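Local coordinates for protein digeranylgeranylglycerophospholipid reductase (PDB 3ATR) that reduces the double bonds of the geranylgeranyl chains of archaeal membrane lipid precursors, using a bound FAD, to give saturated archaeols, at residues A[182-187]-A[232-237]; A[176-181]-A[271-276]; A[73-78]-A[91-96]. All blocks are in the same frame, centred on the assembly; numbering follows the deposited sequence. Where two conformers were deposited one is given.

How the interactions relate
The three contacts follow the chain in the order 3, then 2 with 1 nested inside it. Interactions 1 and 3 belong to one eight-stranded mixed sheet. Interaction 3 is the hairpin of strands 70-80 and 87-97, near one end of that sheet. Interaction 1 pairs strands 183-193 and 226-234, near the other end. Their centres lie about 25 Å apart; interaction 1 touches the flavin at A186, and interaction 3 touches the nonane. Interaction 2 joins the loops that lead into strand 183-193 and out of strand 261-271. Its centre is about 11 Å from that of interaction 1, and the two touch: D182 O is probably hydrogen-bonded to T272 N. The sheet thus carries contacts to both flavin and lipid-like ligand.

Interaction 1 of 3, residues A[182-187]-A[232-237]; sequences DADVAY and GIQGGM. With FDA (dihydroflavine-adenine dinucleotide), chain B.
Three backbone hydrogen bonds join residues 182-187 to 232-237. V185 and I233 form the antiparallel hydrogen-bonded pair. V185 N gives to I233 O at 2.9 Å, and I233 N gives to V185 O at 2.9 Å. Both donors lie nearly along the C=O axis. G235 N gives to A183 O at 2.8 Å, just past the end of strand 226-234. D184 with Q234 and A186 with G232 are non-hydrogen-bonded pairs. V185 O also receives a CA-H...O contact from G232 CA.

These are neighbouring strands of the mixed sheet that faces the flavin, and both lie in the geranylgeranyl reductase catalytic region. Strand 261-271 flanks 183-193 on its other edge.

Among apolar contacts, V185 CG2 meets I233 CG1 at 3.8 Å on one face of the sheet. The two side chains cross obliquely. I233 CG1 sits between its backbone N and carbonyl carbon (chi1 64°), from where it meets the valine. I233 also packs on helix 242-253.

The other face carries A186 and G232. On this face A186 CB touches the flavin methyl C7M at 3.4 Å. With no side chain at G232, the alanine is the member of this pair that meets the ring system.

Of the polar side chains, D184 turns its carboxylate along the backbone of the partner strand. Its OD1 comes within 3.2 Å of Q234 CA. Q234 is extended, with CG anti to its own N (chi1 -173°), and its NE2 is hydrogen-bonded to K181 O.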
loop_
_atom_site.group_PDB
_atom_site.type_symbol
_atom_site.label_atom_id
_atom_site.label_comp_id
_atom_site.label_asym_id
_atom_site.label_seq_id
_atom_site.Cartn_x
_atom_site.Cartn_y
_atom_site.Cartn_z
ATOM N N ASP A 182 13.227 -2.648 -0.888
ATOM C CA ASP A 182 12.030 -1.823 -1.110
ATOM C C ASP A 182 10.754 -2.457 -0.550
ATOM O O ASP A 182 9.659 -2.147 -0.976
ATOM C CB ASP A 182 11.848 -1.595 -2.610
ATOM C CG ASP A 182 12.856 -0.613 -3.169
ATOM O OD1 ASP A 182 13.525 0.070 -2.346
ATOM O OD2 ASP A 182 12.967 -0.508 -4.431
ATOM N N ALA A 183 10.890 -3.332 0.428
ATOM C CA ALA A 183 9.712 -3.897 1.043
ATOM C C ALA A 183 10.019 -4.130 2.500
ATOM O O ALA A 183 11.208 -4.175 2.895
ATOM C CB ALA A 183 9.339 -5.189 0.370
ATOM N N ASP A 184 8.949 -4.267 3.295
ATOM C CA ASP A 184 9.081 -4.711 4.696
ATOM C C ASP A 184 8.441 -6.062 4.823
ATOM O O ASP A 184 7.528 -6.416 4.023
ATOM C CB ASP A 184 8.302 -3.806 5.639
ATOM C CG ASP A 184 9.014 -2.534 5.958
ATOM O OD1 ASP A 184 10.110 -2.265 5.409
ATOM O OD2 ASP A 184 8.433 -1.813 6.785
ATOM N N VAL A 185 8.886 -6.864 5.790
ATOM C CA VAL A 185 8.017 -7.981 6.155
ATOM C C VAL A 185 7.276 -7.483 7.408
ATOM O O VAL A 185 7.854 -6.711 8.226
ATOM C CB VAL A 185 8.762 -9.317 6.378
ATOM C CG1 VAL A 185 9.366 -9.822 4.993
ATOM C CG2 VAL A 185 9.833 -9.184 7.378
ATOM N N ALA A 186 6.054 -7.945 7.612
ATOM C CA ALA A 186 5.249 -7.426 8.725
ATOM C C ALA A 186 4.434 -8.586 9.301
ATOM O O ALA A 186 4.082 -9.546 8.590
ATOM C CB ALA A 186 4.270 -6.292 8.233
ATOM N N TYR A 187 4.178 -8.510 10.593
ATOM C CA TYR A 187 3.526 -9.582 11.311
ATOM C C TYR A 187 2.636 -8.947 12.352
ATOM O O TYR A 187 3.022 -7.953 12.969
ATOM C CB TYR A 187 4.587 -10.431 12.023
ATOM C CG TYR A 187 4.003 -11.517 12.900
ATOM C CD1 TYR A 187 3.571 -12.731 12.356
ATOM C CD2 TYR A 187 3.851 -11.297 14.278
ATOM C CE1 TYR A 187 3.006 -13.733 13.205
ATOM C CE2 TYR A 187 3.336 -12.312 15.127
ATOM C CZ TYR A 187 2.890 -13.498 14.555
ATOM O OH TYR A 187 2.361 -14.529 15.309
ATOM N N GLY A 232 6.645 -4.032 11.536
ATOM C CA GLY A 232 7.239 -4.316 10.283
ATOM C C GLY A 232 8.722 -3.983 10.394
ATOM O O GLY A 232 9.142 -3.104 11.187
ATOM N N ILE A 233 9.507 -4.741 9.655
ATOM C CA ILE A 233 10.943 -4.500 9.581
ATOM C C ILE A 233 11.387 -4.513 8.126
ATOM O O ILE A 233 10.786 -5.196 7.267
ATOM C CB ILE A 233 11.771 -5.521 10.393
ATOM C CG1 ILE A 233 11.624 -6.962 9.842
ATOM C CG2 ILE A 233 11.411 -5.441 11.898
ATOM C CD1 ILE A 233 12.468 -8.024 10.679
ATOM N N GLN A 234 12.433 -3.755 7.830
ATOM C CA GLN A 234 12.838 -3.660 6.425
ATOM C C GLN A 234 13.378 -4.992 5.908
ATOM O O GLN A 234 14.138 -5.637 6.598
ATOM C CB GLN A 234 13.893 -2.534 6.256
ATOM C CG GLN A 234 14.239 -2.248 4.820
ATOM C CD GLN A 234 15.184 -1.107 4.627
ATOM O OE1 GLN A 234 15.822 -0.635 5.592
ATOM N NE2 GLN A 234 15.330 -0.656 3.349
ATOM N N GLY A 235 12.970 -5.414 4.700
ATOM C CA GLY A 235 13.546 -6.559 4.022
ATOM C C GLY A 235 14.948 -6.302 3.482
ATOM O O GLY A 235 15.410 -5.132 3.335
ATOM N N GLY A 236 15.667 -7.377 3.209
ATOM C CA GLY A 236 16.930 -7.282 2.466
ATOM C C GLY A 236 18.125 -6.737 3.209
ATOM O O GLY A 236 19.152 -6.369 2.598
ATOM N N MET A 237 18.011 -6.724 4.535
ATOM C CA MET A 237 19.033 -6.128 5.376
ATOM C C MET A 237 19.717 -7.193 6.233
ATOM O O MET A 237 20.578 -6.860 7.029
ATOM C CB MET A 237 18.392 -5.084 6.293
ATOM C CG MET A 237 17.764 -3.879 5.570
ATOM S SD MET A 237 18.950 -2.805 4.734
ATOM C CE MET A 237 19.843 -2.116 6.129
HETATM P PA FDA B . -4.543 -8.490 -1.184
HETATM O O1A FDA B . -3.323 -9.300 -0.842
HETATM O O2A FDA B . -5.454 -8.070 -0.060
HETATM O O5B FDA B . -5.511 -9.316 -2.126
HETATM C C5B FDA B . -4.956 -10.082 -3.255
HETATM C C4B FDA B . -5.923 -11.219 -3.574
HETATM O O4B FDA B . -5.478 -11.914 -4.742
HETATM C C3B FDA B . -6.007 -12.256 -2.454
HETATM O O3B FDA B . -7.352 -12.292 -1.938
HETATM C C2B FDA B . -5.550 -13.548 -3.116
HETATM O O2B FDA B . -6.287 -14.708 -2.748
HETATM C C1B FDA B . -5.785 -13.309 -4.596
HETATM N N9A FDA B . -4.842 -13.975 -5.516
HETATM C C8A FDA B . -3.487 -13.849 -5.543
HETATM N N7A FDA B . -3.017 -14.522 -6.633
HETATM C C5A FDA B . -4.114 -14.995 -7.312
HETATM C C6A FDA B . -4.274 -15.738 -8.472
HETATM N N6A FDA B . -3.188 -16.153 -9.194
HETATM N N1A FDA B . -5.545 -16.075 -8.855
HETATM C C2A FDA B . -6.656 -15.693 -8.155
HETATM N N3A FDA B . -6.503 -14.953 -7.014
HETATM C C4A FDA B . -5.250 -14.637 -6.595
HETATM N N1 FDA B . -2.567 -1.133 4.990
HETATM C C2 FDA B . -3.486 -0.349 5.567
HETATM O O2 FDA B . -4.151 0.362 4.793
HETATM N N3 FDA B . -3.680 -0.315 6.935
HETATM C C4 FDA B . -2.971 -1.086 7.782
HETATM O O4 FDA B . -3.163 -1.043 9.004
HETATM C C4X FDA B . -1.923 -1.955 7.244
HETATM N N5 FDA B . -1.145 -2.731 8.045
HETATM C C5X FDA B . -0.566 -3.816 7.455
HETATM C C6 FDA B . -0.061 -4.810 8.306
HETATM C C7 FDA B . 0.517 -5.970 7.763
HETATM C C7M FDA B . 0.992 -7.078 8.723
HETATM C C8 FDA B . 0.622 -6.077 6.397
HETATM C C8M FDA B . 1.221 -7.337 5.757
HETATM C C9 FDA B . 0.138 -5.074 5.500
HETATM C C9A FDA B . -0.479 -3.915 6.049
HETATM N N10 FDA B . -0.961 -2.861 5.191
HETATM C C10 FDA B . -1.814 -1.951 5.768
HETATM C "C1'" FDA B . -1.056 -3.102 3.729
HETATM C "C2'" FDA B . -2.420 -3.629 3.225
HETATM O "O2'" FDA B . -2.828 -4.767 3.987
HETATM C "C3'" FDA B . -2.285 -4.031 1.752
HETATM O "O3'" FDA B . -1.532 -2.989 1.100
HETATM C "C4'" FDA B . -3.609 -4.178 1.014
HETATM O "O4'" FDA B . -4.470 -5.051 1.762
HETATM C "C5'" FDA B . -3.312 -4.834 -0.345
HETATM O "O5'" FDA B . -4.564 -4.985 -1.049
HETATM P P FDA B . -4.565 -5.830 -2.400
HETATM O O1P FDA B . -6.016 -5.952 -2.852
HETATM O O2P FDA B . -3.533 -5.210 -3.306
HETATM O O3P FDA B . -3.915 -7.283 -2.026
#

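Interaction 2 of 3, residues A[176-181]-A[271-276]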
loop_
_atom_site.group_PDB
_atom_site.type_symbol
_atom_site.label_atom_id
_atom_site.label_comp_id
_atom_site.label_asym_id
_atom_site.label_seq_id
_atom_site.Cartn_x
_atom_site.Cartn_y
_atom_site.Cartn_z
ATOM N N GLU A 176 8.169 -5.701 -13.818
ATOM C CA GLU A 176 9.078 -5.079 -12.864
ATOM C C GLU A 176 9.015 -5.740 -11.470
ATOM O O GLU A 176 7.933 -5.929 -10.901
ATOM C CB GLU A 176 8.790 -3.559 -12.768
ATOM C CG GLU A 176 9.756 -2.871 -11.792
ATOM C CD GLU A 176 9.402 -1.406 -11.524
ATOM O OE1 GLU A 176 8.461 -0.857 -12.166
ATOM O OE2 GLU A 176 10.125 -0.808 -10.720
ATOM N N ASP A 177 10.176 -6.112 -10.945
ATOM C CA ASP A 177 10.270 -6.895 -9.690
ATOM C C ASP A 177 10.518 -5.918 -8.539
ATOM O O ASP A 177 10.745 -4.722 -8.758
ATOM C CB ASP A 177 11.416 -7.932 -9.794
ATOM C CG ASP A 177 11.459 -8.946 -8.608
ATOM O OD1 ASP A 177 10.419 -9.282 -7.976
ATOM O OD2 ASP A 177 12.593 -9.428 -8.335
ATOM N N LEU A 178 10.444 -6.434 -7.334
ATOM C CA LEU A 178 10.492 -5.657 -6.094
ATOM C C LEU A 178 11.858 -5.958 -5.452
ATOM O O LEU A 178 12.136 -7.120 -5.169
ATOM C CB LEU A 178 9.325 -6.109 -5.175
ATOM C CG LEU A 178 9.160 -5.439 -3.802
ATOM C CD1 LEU A 178 8.956 -3.910 -3.950
ATOM C CD2 LEU A 178 7.957 -6.041 -3.071
ATOM N N ASP A 179 12.701 -4.947 -5.260
ATOM C CA ASP A 179 13.987 -5.179 -4.602
ATOM C C ASP A 179 13.733 -5.428 -3.122
ATOM O O ASP A 179 12.821 -4.845 -2.537
ATOM C CB ASP A 179 14.916 -3.986 -4.794
ATOM C CG ASP A 179 15.567 -3.971 -6.158
ATOM O OD1 ASP A 179 15.421 -4.964 -6.912
ATOM O OD2 ASP A 179 16.242 -2.970 -6.472
ATOM N N ASP A 180 14.556 -6.280 -2.511
ATOM C CA ASP A 180 14.372 -6.664 -1.130
ATOM C C ASP A 180 14.320 -5.477 -0.217
ATOM O O ASP A 180 13.494 -5.410 0.668
ATOM C CB ASP A 180 15.504 -7.589 -0.692
ATOM C CG ASP A 180 15.344 -8.972 -1.231
ATOM O OD1 ASP A 180 14.199 -9.336 -1.618
ATOM O OD2 ASP A 180 16.357 -9.683 -1.264
ATOM N N LYS A 181 15.160 -4.486 -0.492
ATOM C CA LYS A 181 15.200 -3.329 0.384
ATOM C C LYS A 181 14.043 -2.370 0.129
ATOM O O LYS A 181 13.891 -1.406 0.866
ATOM C CB LYS A 181 16.476 -2.565 0.187
ATOM C CG LYS A 181 17.711 -3.349 0.665
ATOM C CD LYS A 181 18.859 -2.395 0.730
ATOM C CE LYS A 181 20.170 -3.108 0.423
ATOM N NZ LYS A 181 21.117 -2.705 1.504
ATOM N N PRO A 271 5.137 -4.084 0.103
ATOM C CA PRO A 271 6.034 -3.192 -0.670
ATOM C C PRO A 271 6.107 -1.795 -0.048
ATOM O O PRO A 271 5.117 -1.322 0.517
ATOM C CB PRO A 271 5.369 -3.093 -2.053
ATOM C CG PRO A 271 4.119 -3.899 -1.998
ATOM C CD PRO A 271 3.872 -4.394 -0.573
ATOM N N THR A 272 7.248 -1.134 -0.115
ATOM C CA THR A 272 7.396 0.204 0.503
ATOM C C THR A 272 8.166 1.108 -0.464
ATOM O O THR A 272 9.295 1.493 -0.183
ATOM C CB THR A 272 8.079 0.151 1.919
ATOM O OG1 THR A 272 9.393 -0.413 1.791
ATOM C CG2 THR A 272 7.265 -0.719 2.929
ATOM N N ARG A 273 7.573 1.409 -1.617
ATOM C CA ARG A 273 8.316 2.175 -2.611
ATOM C C ARG A 273 7.383 2.915 -3.562
ATOM O O ARG A 273 6.153 2.818 -3.471
ATOM C CB ARG A 273 9.245 1.236 -3.394
ATOM C CG ARG A 273 8.507 -0.019 -4.007
ATOM C CD ARG A 273 9.336 -0.475 -5.261
ATOM N NE ARG A 273 8.987 0.299 -6.445
ATOM C CZ ARG A 273 9.363 -0.001 -7.683
ATOM N NH1 ARG A 273 10.223 -1.009 -7.920
ATOM N NH2 ARG A 273 8.899 0.718 -8.692
ATOM N N ARG A 274 8.002 3.652 -4.479
ATOM C CA ARG A 274 7.259 4.283 -5.590
ATOM C C ARG A 274 6.428 3.182 -6.318
ATOM O O ARG A 274 6.759 1.977 -6.281
ATOM C CB ARG A 274 8.269 4.993 -6.498
ATOM C CG ARG A 274 9.243 4.073 -7.164
ATOM C CD ARG A 274 10.616 4.754 -7.473
ATOM N NE ARG A 274 11.550 3.727 -7.961
ATOM C CZ ARG A 274 12.123 2.772 -7.199
ATOM N NH1 ARG A 274 11.903 2.668 -5.881
ATOM N NH2 ARG A 274 12.907 1.866 -7.771
ATOM N N PRO A 275 5.334 3.565 -6.999
ATOM C CA PRO A 275 4.631 2.464 -7.660
ATOM C C PRO A 275 5.409 1.844 -8.873
ATOM O O PRO A 275 6.429 2.358 -9.292
ATOM C CB PRO A 275 3.337 3.134 -8.166
ATOM C CG PRO A 275 3.658 4.630 -8.237
ATOM C CD PRO A 275 4.723 4.905 -7.220
ATOM N N LEU A 276 4.901 0.763 -9.429
ATOM C CA LEU A 276 5.432 0.256 -10.721
ATOM C C LEU A 276 5.655 1.394 -11.700
ATOM O O LEU A 276 4.767 2.277 -11.837
ATOM C CB LEU A 276 4.438 -0.715 -11.347
ATOM C CG LEU A 276 4.326 -2.205 -11.060
ATOM C CD1 LEU A 276 3.439 -2.864 -12.095
ATOM C CD2 LEU A 276 5.698 -2.878 -11.028
HETATM O O HOH W 1 12.130 -2.340 -6.090
#
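E176 and R273 meet in a salt bridge from opposite directions. R273 NH1 and NH2 both grip one oxygen, E176 OE2, each at 2.8 Å. The oxygen lies at the guanidinium edge, in its plane. Both nitrogens reach it from above the same face of the carboxylate, and the two planes are 54° apart. E176 is fully extended (chi1 -179°), which carries its carboxylate across to the arginine. Its OE1 is hydrogen-bonded to Y277 N. Its CB lies against L276 CD2 at 3.6 Å.

R273 bends at chi3 (-83°), turning its guanidinium back over its own loop. There NE gives to R274 O at 2.8 Å and NH2 to P275 O at 3.0 Å. The R274 guanidinium lies over one face of this group, its CZ above the centre. A water bridges R273 NH1 and D179 N. These bonds fix the rotation of the group.

L178 slides past the R273 stem, with CD1 3.7 Å from R273 CD. Its CD2 meets P271 CB at 4.1 Å, crossing the proline at about a right angle.

The two loops touch strand 183-193, where L178 packs on A183, and helix 332-355, where R273 and P275 pack and R274 is salt-bridged to D349.

Interaction 3 of 3, residues A[73-78]-A[91-96]; sequences KINGIK and NGEGFE. With DD9 (nonane), chain C.
Strands 70-80 and 87-97 form a beta hairpin in the large mixed sheet beside the flavin, and this contact contains a beta bulge. I74 and G94 are the hydrogen-bonded antiparallel pair. I74 N gives to G94 O at 2.9 Å, and G94 N returns to I74 O at 2.9 Å. Beyond them the register shifts by one residue. G92 N then gives an almost straight bond to N75 O at 2.9 Å (177°).

One face carries K73 and F95. The lysine leaves with CG anti to its backbone N (chi1 -180°) and bends at chi2 and chi4. Its stem thus runs past G94 O, and CD lies 4.0 Å from F95 CE1. NZ then reaches E93 OE2 at 2.8 Å, a salt bridge on the anti lone pair of that oxygen. K54 is a second, weak ionic partner of E93. Replacing K73 with an alanine would probably leave the E93 carboxylate without its mate across the strands and take away the stem that lies against F95.

The other face carries I74 and G94 and meets the bound nonane. G92 O and E93 O each lie 3.7 Å from its C1, and I74 CG2 and G94 CA each 3.9 Å. A side chain at G94 would clash with the nonane. I74 CD1 reaches E96 CG at 4.2 Å, and E96 itself is salt-bridged to K222.

The hairpin therefore has two chemical sides: a charged pair on one, and on the other the I74 side chain and G92-G94 backbone lining a hydrocarbon, consistent with a lipid substrate.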
loop_
_atom_site.group_PDB
_atom_site.type_symbol
_atom_site.label_atom_id
_atom_site.label_comp_id
_atom_site.label_asym_id
_atom_site.label_seq_id
_atom_site.Cartn_x
_atom_site.Cartn_y
_atom_site.Cartn_z
ATOM N N LYS A 73 -14.015 3.002 15.828
ATOM C CA LYS A 73 -13.760 4.307 15.199
ATOM C C LYS A 73 -12.473 4.919 15.723
ATOM O O LYS A 73 -12.215 4.867 16.923
ATOM C CB LYS A 73 -14.954 5.251 15.441
ATOM C CG LYS A 73 -14.768 6.643 14.805
ATOM C CD LYS A 73 -14.735 6.581 13.284
ATOM C CE LYS A 73 -14.185 7.863 12.682
ATOM N NZ LYS A 73 -15.107 8.983 13.084
ATOM N N ILE A 74 -11.652 5.466 14.832
ATOM C CA ILE A 74 -10.367 6.046 15.228
ATOM C C ILE A 74 -10.438 7.562 15.098
ATOM O O ILE A 74 -10.908 8.061 14.077
ATOM C CB ILE A 74 -9.229 5.491 14.321
ATOM C CG1 ILE A 74 -9.118 3.955 14.470
ATOM C CG2 ILE A 74 -7.889 6.159 14.576
ATOM C CD1 ILE A 74 -8.899 3.457 15.903
ATOM N N ASN A 75 -9.976 8.276 16.124
ATOM C CA ASN A 75 -9.932 9.748 16.120
ATOM C C ASN A 75 -8.515 10.341 16.026
ATOM O O ASN A 75 -8.345 11.585 15.962
ATOM C CB ASN A 75 -10.703 10.278 17.339
ATOM C CG ASN A 75 -12.185 10.010 17.214
ATOM O OD1 ASN A 75 -12.817 9.428 18.093
ATOM N ND2 ASN A 75 -12.734 10.387 16.088
ATOM N N GLY A 76 -7.507 9.468 16.034
ATOM C CA GLY A 76 -6.130 9.881 15.778
ATOM C C GLY A 76 -5.072 8.868 16.086
ATOM O O GLY A 76 -5.375 7.686 16.305
ATOM N N ILE A 77 -3.815 9.327 16.062
ATOM C CA ILE A 77 -2.660 8.475 16.263
ATOM C C ILE A 77 -1.758 9.126 17.286
ATOM O O ILE A 77 -1.510 10.351 17.230
ATOM C CB ILE A 77 -1.870 8.298 14.938
ATOM C CG1 ILE A 77 -2.803 7.762 13.838
ATOM C CG2 ILE A 77 -0.637 7.434 15.157
ATOM C CD1 ILE A 77 -2.187 7.701 12.439
ATOM N N LYS A 78 -1.265 8.305 18.198
ATOM C CA LYS A 78 -0.197 8.691 19.097
ATOM C C LYS A 78 1.111 8.091 18.571
ATOM O O LYS A 78 1.250 6.866 18.471
ATOM C CB LYS A 78 -0.486 8.181 20.490
ATOM C CG LYS A 78 -1.795 8.721 21.091
ATOM C CD LYS A 78 -1.539 9.835 22.036
ATOM C CE LYS A 78 -2.829 10.430 22.629
ATOM N NZ LYS A 78 -3.565 9.420 23.415
ATOM N N ASN A 91 -4.389 14.295 15.377
ATOM C CA ASN A 91 -5.833 14.036 15.236
ATOM C C ASN A 91 -6.262 13.823 13.804
ATOM O O ASN A 91 -5.710 14.431 12.886
ATOM C CB ASN A 91 -6.680 15.129 15.892
ATOM C CG ASN A 91 -6.382 15.277 17.372
ATOM O OD1 ASN A 91 -6.317 14.294 18.125
ATOM N ND2 ASN A 91 -6.201 16.517 17.800
ATOM N N GLY A 92 -7.255 12.954 13.620
ATOM C CA GLY A 92 -7.774 12.633 12.293
ATOM C C GLY A 92 -8.625 11.374 12.360
ATOM O O GLY A 92 -8.331 10.456 13.160
ATOM N N GLU A 93 -9.663 11.321 11.530
ATOM C CA GLU A 93 -10.645 10.247 11.585
ATOM C C GLU A 93 -10.272 9.061 10.710
ATOM O O GLU A 93 -9.732 9.214 9.608
ATOM C CB GLU A 93 -12.025 10.750 11.193
ATOM C CG GLU A 93 -12.636 11.686 12.230
ATOM C CD GLU A 93 -13.946 12.242 11.766
ATOM O OE1 GLU A 93 -13.955 13.405 11.303
ATOM O OE2 GLU A 93 -14.965 11.522 11.842
ATOM N N GLY A 94 -10.597 7.877 11.205
ATOM C CA GLY A 94 -10.347 6.664 10.441
ATOM C C GLY A 94 -11.130 5.516 10.998
ATOM O O GLY A 94 -11.944 5.672 11.919
ATOM N N PHE A 95 -10.877 4.346 10.431
ATOM C CA PHE A 95 -11.641 3.181 10.787
ATOM C C PHE A 95 -10.673 2.039 11.052
ATOM O O PHE A 95 -9.750 1.836 10.286
ATOM C CB PHE A 95 -12.546 2.797 9.617
ATOM C CG PHE A 95 -13.430 3.918 9.150
ATOM C CD1 PHE A 95 -14.489 4.358 9.958
ATOM C CD2 PHE A 95 -13.212 4.537 7.917
ATOM C CE1 PHE A 95 -15.348 5.379 9.530
ATOM C CE2 PHE A 95 -14.039 5.578 7.485
ATOM C CZ PHE A 95 -15.094 6.011 8.278
ATOM N N GLU A 96 -10.923 1.317 12.133
ATOM C CA GLU A 96 -10.415 -0.066 12.328
ATOM C C GLU A 96 -11.469 -1.071 11.859
ATOM O O GLU A 96 -12.581 -1.196 12.432
ATOM C CB GLU A 96 -10.029 -0.310 13.786
ATOM C CG GLU A 96 -8.571 -0.244 14.034
ATOM C CD GLU A 96 -7.813 -1.354 13.318
ATOM O OE1 GLU A 96 -6.656 -1.129 12.939
ATOM O OE2 GLU A 96 -8.380 -2.448 13.139
HETATM C C1 DD9 C . -6.725 7.771 11.208
HETATM C C2 DD9 C . -6.420 6.381 10.664
HETATM C C3 DD9 C . -5.311 6.510 9.641
HETATM C C4 DD9 C . -5.007 5.152 9.026
HETATM C C5 DD9 C . -3.724 4.591 9.617
HETATM C C6 DD9 C . -2.925 3.935 8.489
HETATM C C7 DD9 C . -1.529 3.468 8.889
HETATM C C8 DD9 C . -1.584 1.943 8.790
HETATM C C9 DD9 C . -0.371 1.190 8.299
#